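Local atomic coordinates of beta-galactosidase (Bacillus circulans, PDB entry 4MAD), a protein that probably hydrolyses terminal non-reducing beta-D-galactose residues from beta-D-galactosides, as a glycoside hydrolase of family 35. Residues D369-I374 with Y491-K496; P377-A382 with L485-V490; R419-V424 with N511-H516. All blocks are in the same frame, centred on the assembly; numbering follows the deposited sequence.

Interaction 1: D369-I374 with Y491-K496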
loop_
_atom_site.group_PDB
_atom_site.type_symbol
_atom_site.label_atom_id
_atom_site.label_comp_id
_atom_site.label_asym_id
_atom_site.label_seq_id
_atom_site.Cartn_x
_atom_site.Cartn_y
_atom_site.Cartn_z
ATOM N N ASP A 369 29.417 -3.695 0.591
ATOM C CA ASP A 369 30.365 -4.218 1.530
ATOM C C ASP A 369 29.704 -5.018 2.625
ATOM O O ASP A 369 30.372 -5.506 3.489
ATOM C CB ASP A 369 31.168 -3.097 2.156
ATOM C CG ASP A 369 31.989 -2.349 1.153
ATOM O OD1 ASP A 369 32.559 -2.975 0.281
ATOM O OD2 ASP A 369 32.053 -1.141 1.235
ATOM N N SER A 370 28.398 -5.112 2.604
ATOM C CA SER A 370 27.662 -5.858 3.599
ATOM C C SER A 370 26.882 -7.087 3.120
ATOM O O SER A 370 26.050 -7.579 3.797
ATOM C CB SER A 370 26.739 -4.882 4.335
ATOM O OG SER A 370 27.480 -3.812 4.836
ATOM N N LEU A 371 27.154 -7.581 1.926
ATOM C CA LEU A 371 26.198 -8.472 1.325
ATOM C C LEU A 371 25.864 -9.755 2.114
ATOM O O LEU A 371 24.738 -10.061 2.304
ATOM C CB LEU A 371 26.600 -8.771 -0.117
ATOM C CG LEU A 371 26.598 -7.542 -1.015
ATOM C CD1 LEU A 371 27.181 -7.789 -2.338
ATOM C CD2 LEU A 371 25.260 -6.926 -1.173
ATOM N N HIS A 372 26.838 -10.460 2.611
ATOM C CA HIS A 372 26.554 -11.650 3.360
ATOM C C HIS A 372 26.024 -11.407 4.768
ATOM O O HIS A 372 25.667 -12.300 5.475
ATOM C CB HIS A 372 27.755 -12.524 3.450
ATOM C CG HIS A 372 27.977 -13.365 2.247
ATOM N ND1 HIS A 372 28.199 -12.841 0.999
ATOM C CD2 HIS A 372 28.073 -14.700 2.118
ATOM C CE1 HIS A 372 28.401 -13.823 0.147
ATOM N NE2 HIS A 372 28.364 -14.955 0.808
ATOM N N ARG A 373 26.157 -10.184 5.198
ATOM C CA ARG A 373 25.610 -9.735 6.464
ATOM C C ARG A 373 24.083 -9.626 6.440
ATOM O O ARG A 373 23.405 -9.741 7.427
ATOM C CB ARG A 373 26.247 -8.439 6.930
ATOM C CG ARG A 373 27.686 -8.582 7.376
ATOM C CD ARG A 373 28.378 -7.252 7.684
ATOM N NE ARG A 373 29.773 -7.412 7.979
ATOM C CZ ARG A 373 30.648 -6.452 8.104
ATOM N NH1 ARG A 373 30.306 -5.221 7.937
ATOM N NH2 ARG A 373 31.883 -6.734 8.378
ATOM N N ILE A 374 23.577 -9.324 5.269
ATOM C CA ILE A 374 22.156 -9.164 5.123
ATOM C C ILE A 374 21.536 -9.926 3.939
ATOM O O ILE A 374 20.479 -9.613 3.539
ATOM C CB ILE A 374 21.786 -7.697 5.088
ATOM C CG1 ILE A 374 22.612 -6.998 4.036
ATOM C CG2 ILE A 374 22.078 -7.094 6.410
ATOM C CD1 ILE A 374 22.157 -5.673 3.700
ATOM N N TYR A 491 21.896 -11.265 -4.729
ATOM C CA TYR A 491 21.694 -11.089 -3.338
ATOM C C TYR A 491 20.372 -10.363 -3.094
ATOM O O TYR A 491 20.258 -9.217 -3.283
ATOM C CB TYR A 491 22.868 -10.283 -2.758
ATOM C CG TYR A 491 24.268 -10.814 -3.107
ATOM C CD1 TYR A 491 24.936 -11.653 -2.285
ATOM C CD2 TYR A 491 24.890 -10.462 -4.260
ATOM C CE1 TYR A 491 26.199 -12.145 -2.634
ATOM C CE2 TYR A 491 26.130 -10.933 -4.609
ATOM C CZ TYR A 491 26.787 -11.777 -3.799
ATOM O OH TYR A 491 28.029 -12.256 -4.130
ATOM N N PRO A 492 19.393 -11.108 -2.685
ATOM C CA PRO A 492 18.110 -10.520 -2.387
ATOM C C PRO A 492 18.226 -9.714 -1.076
ATOM O O PRO A 492 18.726 -10.197 -0.135
ATOM C CB PRO A 492 17.224 -11.727 -2.226
ATOM C CG PRO A 492 17.911 -12.800 -2.956
ATOM C CD PRO A 492 19.316 -12.561 -2.709
ATOM N N LEU A 493 17.695 -8.501 -1.062
ATOM C CA LEU A 493 17.803 -7.593 0.044
ATOM C C LEU A 493 16.422 -7.039 0.455
ATOM O O LEU A 493 16.077 -5.970 0.151
ATOM C CB LEU A 493 18.780 -6.455 -0.275
ATOM C CG LEU A 493 20.244 -6.798 -0.557
ATOM C CD1 LEU A 493 21.030 -5.777 -1.314
ATOM C CD2 LEU A 493 20.909 -7.250 0.600
ATOM N N PRO A 494 15.667 -7.883 1.113
ATOM C CA PRO A 494 14.352 -7.550 1.658
ATOM C C PRO A 494 14.435 -6.647 2.912
ATOM O O PRO A 494 13.469 -6.108 3.330
ATOM C CB PRO A 494 13.787 -8.899 2.046
ATOM C CG PRO A 494 14.928 -9.762 2.189
ATOM C CD PRO A 494 16.007 -9.288 1.301
ATOM N N LEU A 495 15.613 -6.585 3.489
ATOM C CA LEU A 495 15.915 -5.726 4.618
ATOM C C LEU A 495 15.023 -6.038 5.819
ATOM O O LEU A 495 14.696 -5.173 6.543
ATOM C CB LEU A 495 15.793 -4.274 4.239
ATOM C CG LEU A 495 16.650 -3.730 3.102
ATOM C CD1 LEU A 495 16.534 -2.253 3.057
ATOM C CD2 LEU A 495 18.066 -4.172 3.251
ATOM N N LYS A 496 14.619 -7.270 5.976
ATOM C CA LYS A 496 13.867 -7.726 7.137
ATOM C C LYS A 496 14.625 -7.801 8.474
ATOM O O LYS A 496 14.033 -7.720 9.509
ATOM C CB LYS A 496 13.151 -9.047 6.843
ATOM C CG LYS A 496 12.235 -9.019 5.656
ATOM C CD LYS A 496 11.488 -10.282 5.419
ATOM C CE LYS A 496 12.321 -11.363 4.887
ATOM N NZ LYS A 496 11.485 -12.416 4.244
HETATM O O HOH W 1 18.115 -8.028 3.655
#
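Leu371 sits over the ring of Tyr491, its CD1 methyl 4.0 Å from the ring centroid and only 12° off the normal, a CH-pi contact made almost above the middle of the ring. CB of Leu371 comes down on the same ring near CD1 of Tyr491, and the two side chains cross at about a right angle. With CG set beside its own backbone N (chi1 -63°) and the chain then extended, leucine carries its CD1 out over the phenol. His372 meets the ring differently: its CE1 approaches Tyr491 CE1 at the tyrosine edge, at 3.9 Å. Farther along, Ile374 presents CD1 to CD2 of Leu493 at 3.7 Å, and a looser approach to CD2 of Leu495 extends this apolar patch.

No direct hydrogen bond joins the segments. A water instead donates to Ile374 O at 2.8 Å and accepts from Leu495 N at 2.9 Å, tying Ile374 of the short helical turn to the turn that follows strand 488-493. The helix is itself weakly bonded; its turn is closed by Arg373 N to Ser370 O, 3.0 Å. Behind the first shell, Val397 of strand 395-403 touches Leu371, Tyr491 and Leu493, while Tyr491 OH is hydrogen-bonded to Glu399 OE1, which ties down the far end of the ring. His372, Ile374 and Leu495 also belong to a pocket holding a 2-(2-methoxyethoxy)ethanol molecule, probably from the crystallisation liquor. The chemistry is thus chiefly apolar: Leu371 packs on a ring anchored through its hydroxyl, Ile374 meets leucine methyls, and one water bridges two backbone groups.

Interaction 2: P377-A382 with L485-V490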
loop_
_atom_site.group_PDB
_atom_site.type_symbol
_atom_site.label_atom_id
_atom_site.label_comp_id
_atom_site.label_asym_id
_atom_site.label_seq_id
_atom_site.Cartn_x
_atom_site.Cartn_y
_atom_site.Cartn_z
ATOM N N PRO A 377 23.623 -15.472 -1.027
ATOM C CA PRO A 377 23.707 -15.451 -2.478
ATOM C C PRO A 377 22.985 -16.621 -3.132
ATOM O O PRO A 377 22.971 -17.669 -2.591
ATOM C CB PRO A 377 25.198 -15.547 -2.736
ATOM C CG PRO A 377 25.685 -16.315 -1.670
ATOM C CD PRO A 377 24.907 -15.896 -0.469
ATOM N N GLN A 378 22.408 -16.392 -4.293
ATOM C CA GLN A 378 21.835 -17.450 -5.079
ATOM C C GLN A 378 22.414 -17.332 -6.466
ATOM O O GLN A 378 22.845 -16.302 -6.848
ATOM C CB GLN A 378 20.305 -17.349 -5.144
ATOM C CG GLN A 378 19.535 -17.712 -3.846
ATOM C CD GLN A 378 18.017 -17.504 -3.929
ATOM O OE1 GLN A 378 17.470 -16.778 -3.166
ATOM N NE2 GLN A 378 17.378 -18.146 -4.831
ATOM N N LYS A 379 22.440 -18.431 -7.198
ATOM C CA LYS A 379 23.063 -18.456 -8.492
ATOM C C LYS A 379 22.082 -18.869 -9.578
ATOM O O LYS A 379 21.300 -19.692 -9.375
ATOM C CB LYS A 379 24.255 -19.402 -8.457
ATOM C CG LYS A 379 25.386 -18.841 -7.673
ATOM C CD LYS A 379 26.517 -19.751 -7.539
ATOM C CE LYS A 379 27.112 -20.165 -8.868
ATOM N NZ LYS A 379 28.231 -19.394 -9.314
ATOM N N SER A 380 22.196 -18.258 -10.746
ATOM C CA SER A 380 21.423 -18.670 -11.877
ATOM C C SER A 380 22.135 -18.332 -13.163
ATOM O O SER A 380 22.919 -17.464 -13.188
ATOM C CB SER A 380 20.056 -17.989 -11.813
ATOM O OG SER A 380 20.173 -16.605 -11.872
ATOM N N GLU A 381 21.828 -19.067 -14.205
ATOM C CA GLU A 381 22.468 -18.881 -15.479
ATOM C C GLU A 381 22.119 -17.546 -16.096
ATOM O O GLU A 381 22.945 -16.880 -16.601
ATOM C CB GLU A 381 22.214 -20.073 -16.423
ATOM C CG GLU A 381 20.776 -20.310 -16.728
ATOM C CD GLU A 381 20.121 -21.345 -15.846
ATOM O OE1 GLU A 381 20.641 -21.627 -14.781
ATOM O OE2 GLU A 381 19.081 -21.842 -16.222
ATOM N N ALA A 382 20.857 -17.180 -15.974
ATOM C CA ALA A 382 20.313 -15.935 -16.483
ATOM C C ALA A 382 19.722 -15.112 -15.349
ATOM O O ALA A 382 19.272 -15.641 -14.405
ATOM C CB ALA A 382 19.242 -16.214 -17.436
ATOM N N LEU A 485 24.448 -11.288 -20.970
ATOM C CA LEU A 485 25.410 -11.775 -20.017
ATOM C C LEU A 485 24.837 -12.914 -19.184
ATOM O O LEU A 485 23.749 -12.842 -18.786
ATOM C CB LEU A 485 25.873 -10.634 -19.112
ATOM C CG LEU A 485 26.430 -9.398 -19.823
ATOM C CD1 LEU A 485 26.845 -8.338 -18.846
ATOM C CD2 LEU A 485 27.513 -9.709 -20.776
ATOM N N PHE A 486 25.614 -13.958 -18.997
ATOM C CA PHE A 486 25.195 -15.100 -18.262
ATOM C C PHE A 486 26.046 -15.415 -16.999
ATOM O O PHE A 486 27.038 -14.812 -16.764
ATOM C CB PHE A 486 25.049 -16.275 -19.230
ATOM C CG PHE A 486 23.995 -16.047 -20.294
ATOM C CD1 PHE A 486 22.671 -16.063 -19.975
ATOM C CD2 PHE A 486 24.337 -15.768 -21.575
ATOM C CE1 PHE A 486 21.717 -15.861 -20.912
ATOM C CE2 PHE A 486 23.427 -15.593 -22.524
ATOM C CZ PHE A 486 22.107 -15.573 -22.209
ATOM N N ASP A 487 25.588 -16.319 -16.166
ATOM C CA ASP A 487 26.308 -16.708 -14.975
ATOM C C ASP A 487 26.254 -15.644 -13.886
ATOM O O ASP A 487 27.183 -14.939 -13.686
ATOM C CB ASP A 487 27.751 -17.120 -15.278
ATOM C CG ASP A 487 28.384 -17.876 -14.148
ATOM O OD1 ASP A 487 27.775 -17.995 -13.114
ATOM O OD2 ASP A 487 29.483 -18.376 -14.311
ATOM N N TRP A 488 25.088 -15.526 -13.272
ATOM C CA TRP A 488 24.870 -14.608 -12.188
ATOM C C TRP A 488 24.850 -15.073 -10.746
ATOM O O TRP A 488 24.474 -16.152 -10.486
ATOM C CB TRP A 488 23.487 -14.048 -12.565
ATOM C CG TRP A 488 23.501 -13.269 -13.790
ATOM C CD1 TRP A 488 23.350 -13.745 -15.024
ATOM C CD2 TRP A 488 23.726 -11.872 -13.926
ATOM N NE1 TRP A 488 23.443 -12.766 -15.932
ATOM C CE2 TRP A 488 23.698 -11.594 -15.289
ATOM C CE3 TRP A 488 23.935 -10.829 -13.034
ATOM C CZ2 TRP A 488 23.852 -10.319 -15.775
ATOM C CZ3 TRP A 488 24.094 -9.586 -13.523
ATOM C CH2 TRP A 488 24.068 -9.338 -14.870
ATOM N N THR A 489 25.260 -14.180 -9.859
ATOM C CA THR A 489 25.137 -14.319 -8.441
ATOM C C THR A 489 24.254 -13.159 -7.999
ATOM O O THR A 489 24.462 -12.085 -8.417
ATOM C CB THR A 489 26.491 -14.236 -7.704
ATOM O OG1 THR A 489 27.406 -15.213 -8.202
ATOM C CG2 THR A 489 26.271 -14.479 -6.250
ATOM N N VAL A 490 23.254 -13.420 -7.170
ATOM C CA VAL A 490 22.314 -12.389 -6.775
ATOM C C VAL A 490 22.114 -12.438 -5.285
ATOM O O VAL A 490 22.190 -13.468 -4.716
ATOM C CB VAL A 490 20.982 -12.543 -7.453
ATOM C CG1 VAL A 490 21.140 -12.626 -8.924
ATOM C CG2 VAL A 490 20.250 -13.660 -6.872
HETATM O O HOH W 2 25.919 -18.449 -11.382
#
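Trp488 pairs with Ser380 in an antiparallel hydrogen-bonded pair, and its side chain runs along the partner backbone. CB lies 3.5 Å from Ser380 O, the same carbonyl that accepts Trp488 N nearly head-on at 2.9 Å; Ser380 N donates to Trp488 O in return. Beyond CG, placed beside the backbone N (chi1 -66°), CD1 at the edge of the indole meets Glu381 O, 3.5 Å away and in the ring plane, and approaches the carbonyl carbon of Ala382. NE1 then donates to Leu485 O at 2.9 Å, in the indole plane but from above the carbonyl plane, fixing the ring's rotation. Tyr398, Thr400, Val478 and Pro383 also touch the side chain. Cutting the indole back to an alanine is likely to leave Leu485 O without this donor and open a gap beside Glu381 and Ala382.

Gln378 and Val490 form a second reciprocal pair, and Asp487 N reaches Glu381 O at 2.7 Å. Lys379 NZ and Asp487 OD1 stay 4.1 Å apart, beyond a salt bridge; a water donates to this carboxylate and to Trp488 O. Strand 378-380 is the outermost strand on this side of the antiparallel six-stranded sheet, paired with strand 488-493.

Interaction 3: R419-V424 with N511-H516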
loop_
_atom_site.group_PDB
_atom_site.type_symbol
_atom_site.label_atom_id
_atom_site.label_comp_id
_atom_site.label_asym_id
_atom_site.label_seq_id
_atom_site.Cartn_x
_atom_site.Cartn_y
_atom_site.Cartn_z
ATOM N N ARG A 419 14.270 0.577 -10.930
ATOM C CA ARG A 419 15.394 1.472 -10.885
ATOM C C ARG A 419 16.646 0.709 -10.502
ATOM O O ARG A 419 16.616 -0.140 -9.668
ATOM C CB ARG A 419 15.160 2.525 -9.843
ATOM C CG ARG A 419 15.939 3.762 -10.009
ATOM C CD ARG A 419 15.404 4.816 -9.071
ATOM N NE ARG A 419 16.071 6.096 -9.165
ATOM C CZ ARG A 419 17.120 6.463 -8.444
ATOM N NH1 ARG A 419 17.700 5.657 -7.586
ATOM N NH2 ARG A 419 17.610 7.653 -8.585
ATOM N N GLY A 420 17.741 1.052 -11.120
ATOM C CA GLY A 420 18.954 0.422 -10.705
ATOM C C GLY A 420 20.188 1.265 -10.819
ATOM O O GLY A 420 20.272 2.098 -11.670
ATOM N N GLN A 421 21.139 0.954 -9.971
ATOM C CA GLN A 421 22.420 1.584 -9.938
ATOM C C GLN A 421 23.475 0.591 -10.414
ATOM O O GLN A 421 23.544 -0.484 -9.942
ATOM C CB GLN A 421 22.744 2.003 -8.528
ATOM C CG GLN A 421 21.825 3.066 -7.967
ATOM C CD GLN A 421 21.931 3.200 -6.425
ATOM O OE1 GLN A 421 21.217 2.587 -5.693
ATOM N NE2 GLN A 421 22.843 4.004 -5.989
ATOM N N VAL A 422 24.249 1.014 -11.392
ATOM C CA VAL A 422 25.183 0.189 -12.060
ATOM C C VAL A 422 26.639 0.525 -11.688
ATOM O O VAL A 422 27.014 1.617 -11.670
ATOM C CB VAL A 422 25.011 0.316 -13.586
ATOM C CG1 VAL A 422 25.869 -0.622 -14.305
ATOM C CG2 VAL A 422 23.620 0.111 -13.950
ATOM N N TYR A 423 27.397 -0.521 -11.414
ATOM C CA TYR A 423 28.784 -0.492 -11.021
ATOM C C TYR A 423 29.605 -1.469 -11.868
ATOM O O TYR A 423 29.186 -2.576 -12.091
ATOM C CB TYR A 423 28.952 -0.846 -9.536
ATOM C CG TYR A 423 28.051 0.001 -8.643
ATOM C CD1 TYR A 423 28.506 1.168 -8.074
ATOM C CD2 TYR A 423 26.735 -0.334 -8.441
ATOM C CE1 TYR A 423 27.676 1.951 -7.314
ATOM C CE2 TYR A 423 25.917 0.420 -7.674
ATOM C CZ TYR A 423 26.383 1.571 -7.117
ATOM O OH TYR A 423 25.549 2.311 -6.379
ATOM N N VAL A 424 30.771 -1.015 -12.281
ATOM C CA VAL A 424 31.704 -1.834 -12.995
ATOM C C VAL A 424 33.036 -1.767 -12.237
ATOM O O VAL A 424 33.552 -0.728 -12.041
ATOM C CB VAL A 424 31.902 -1.309 -14.421
ATOM C CG1 VAL A 424 33.043 -1.952 -15.031
ATOM C CG2 VAL A 424 30.672 -1.525 -15.246
ATOM N N ASN A 511 26.960 8.026 -4.423
ATOM C CA ASN A 511 26.469 7.143 -5.465
ATOM C C ASN A 511 26.579 5.664 -5.183
ATOM O O ASN A 511 26.223 4.867 -5.993
ATOM C CB ASN A 511 27.021 7.534 -6.811
ATOM C CG ASN A 511 26.488 8.829 -7.261
ATOM O OD1 ASN A 511 27.212 9.682 -7.633
ATOM N ND2 ASN A 511 25.218 8.994 -7.181
ATOM N N PHE A 512 26.953 5.364 -3.965
ATOM C CA PHE A 512 26.910 4.036 -3.421
ATOM C C PHE A 512 25.966 4.025 -2.206
ATOM O O PHE A 512 25.975 4.908 -1.421
ATOM C CB PHE A 512 28.275 3.607 -2.937
ATOM C CG PHE A 512 29.270 3.338 -4.016
ATOM C CD1 PHE A 512 29.698 2.068 -4.278
ATOM C CD2 PHE A 512 29.809 4.338 -4.730
ATOM C CE1 PHE A 512 30.634 1.848 -5.223
ATOM C CE2 PHE A 512 30.750 4.101 -5.648
ATOM C CZ PHE A 512 31.135 2.863 -5.915
ATOM N N PRO A 513 25.158 3.000 -2.078
ATOM C CA PRO A 513 24.257 2.968 -0.941
ATOM C C PRO A 513 25.013 2.663 0.329
ATOM O O PRO A 513 25.783 1.771 0.344
ATOM C CB PRO A 513 23.266 1.855 -1.305
ATOM C CG PRO A 513 23.349 1.744 -2.698
ATOM C CD PRO A 513 24.752 1.970 -3.030
ATOM N N TYR A 514 24.716 3.404 1.376
ATOM C CA TYR A 514 25.260 3.147 2.678
ATOM C C TYR A 514 24.187 3.165 3.737
ATOM O O TYR A 514 23.303 3.940 3.668
ATOM C CB TYR A 514 26.291 4.179 3.044
ATOM C CG TYR A 514 27.653 3.931 2.534
ATOM C CD1 TYR A 514 28.651 3.445 3.351
ATOM C CD2 TYR A 514 27.966 4.195 1.233
ATOM C CE1 TYR A 514 29.901 3.250 2.874
ATOM C CE2 TYR A 514 29.196 3.990 0.757
ATOM C CZ TYR A 514 30.164 3.530 1.561
ATOM O OH TYR A 514 31.394 3.312 1.047
ATOM N N PHE A 515 24.318 2.292 4.712
ATOM C CA PHE A 515 23.588 2.355 5.934
ATOM C C PHE A 515 24.255 3.352 6.901
ATOM O O PHE A 515 25.430 3.333 7.069
ATOM C CB PHE A 515 23.516 0.995 6.582
ATOM C CG PHE A 515 22.767 -0.028 5.775
ATOM C CD1 PHE A 515 21.426 -0.161 5.874
ATOM C CD2 PHE A 515 23.429 -0.864 4.916
ATOM C CE1 PHE A 515 20.770 -1.077 5.169
ATOM C CE2 PHE A 515 22.765 -1.777 4.226
ATOM C CZ PHE A 515 21.438 -1.881 4.341
ATOM N N HIS A 516 23.500 4.192 7.524
ATOM C CA HIS A 516 24.049 5.150 8.411
ATOM C C HIS A 516 23.382 4.895 9.745
ATOM O O HIS A 516 22.208 4.784 9.784
ATOM C CB HIS A 516 23.659 6.500 7.942
ATOM C CG HIS A 516 24.278 6.891 6.655
ATOM N ND1 HIS A 516 25.595 7.208 6.541
ATOM C CD2 HIS A 516 23.760 7.020 5.422
ATOM C CE1 HIS A 516 25.862 7.533 5.296
ATOM N NE2 HIS A 516 24.767 7.410 4.592
#
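CE1 of Tyr423 lies 3.6 Å above the plane of the Phe512 ring, over its centre. The two planes are inclined at 45° with centroids 4.8 Å apart, an oblique aromatic pair. In the tyrosine, CG stands beside the backbone N (chi1 -52°), and the ring reaches across from strand 419-424 to the loop before strand 514-522. Its hydroxyl continues past Phe512 and donates to Asn511 O at 2.7 Å, lying in the carbonyl plane and on a lone pair; the acceptor in turn lies near the plane of the phenol.

Strand 419-424 belongs to a six-stranded antiparallel sheet, and the contact joins this sheet, through side chains and one backbone carbonyl, to the loop that leads into strand 514-522 of the eight-stranded one. Family 35 enzymes carry such beta-rich domains beside their catalytic TIM barrel.

Pro513 faces the two polar side chains from the opposite direction. Its CD comes within 3.5 Å of Tyr423 OH, and its CG meets OE1 of Gln421 at 3.8 Å. The glutamine amide has its NE2 hydrogen-bonded to Leu578 O, which positions the group beside the proline. Ile455 of strand 449-457 touches both Tyr423 and Pro513, while Lys509 adds a cation-pi contact to Phe512. Tyr428, on the adjacent strand 427-433, also meets the Tyr423 ring.

How the interactions relate
Along the chain, segments 369-374 and 377-382 come first, then 419-424, followed by 485-490, 491-496 and finally 511-516. Interactions 1 and 2 share strand 488-493, which runs through the successive segments 485-490 and 491-496; interaction 2 is enclosed within interaction 1, whereas interaction 3 alternates with both. The centres of interactions 1 and 2 lie about 16 Å apart, and the two contacts touch where Pro377 packs on Tyr491. Interaction 3 is about 13 Å from interaction 1, centre to centre, and meets it through Phe515 against Ile374 and Leu495; it does not touch interaction 2. All three involve the six-stranded sheet: interaction 2 forms its edge, interaction 1 sets helix 371-374 against it, and interaction 3 connects it to the loop entering the eight-stranded sheet.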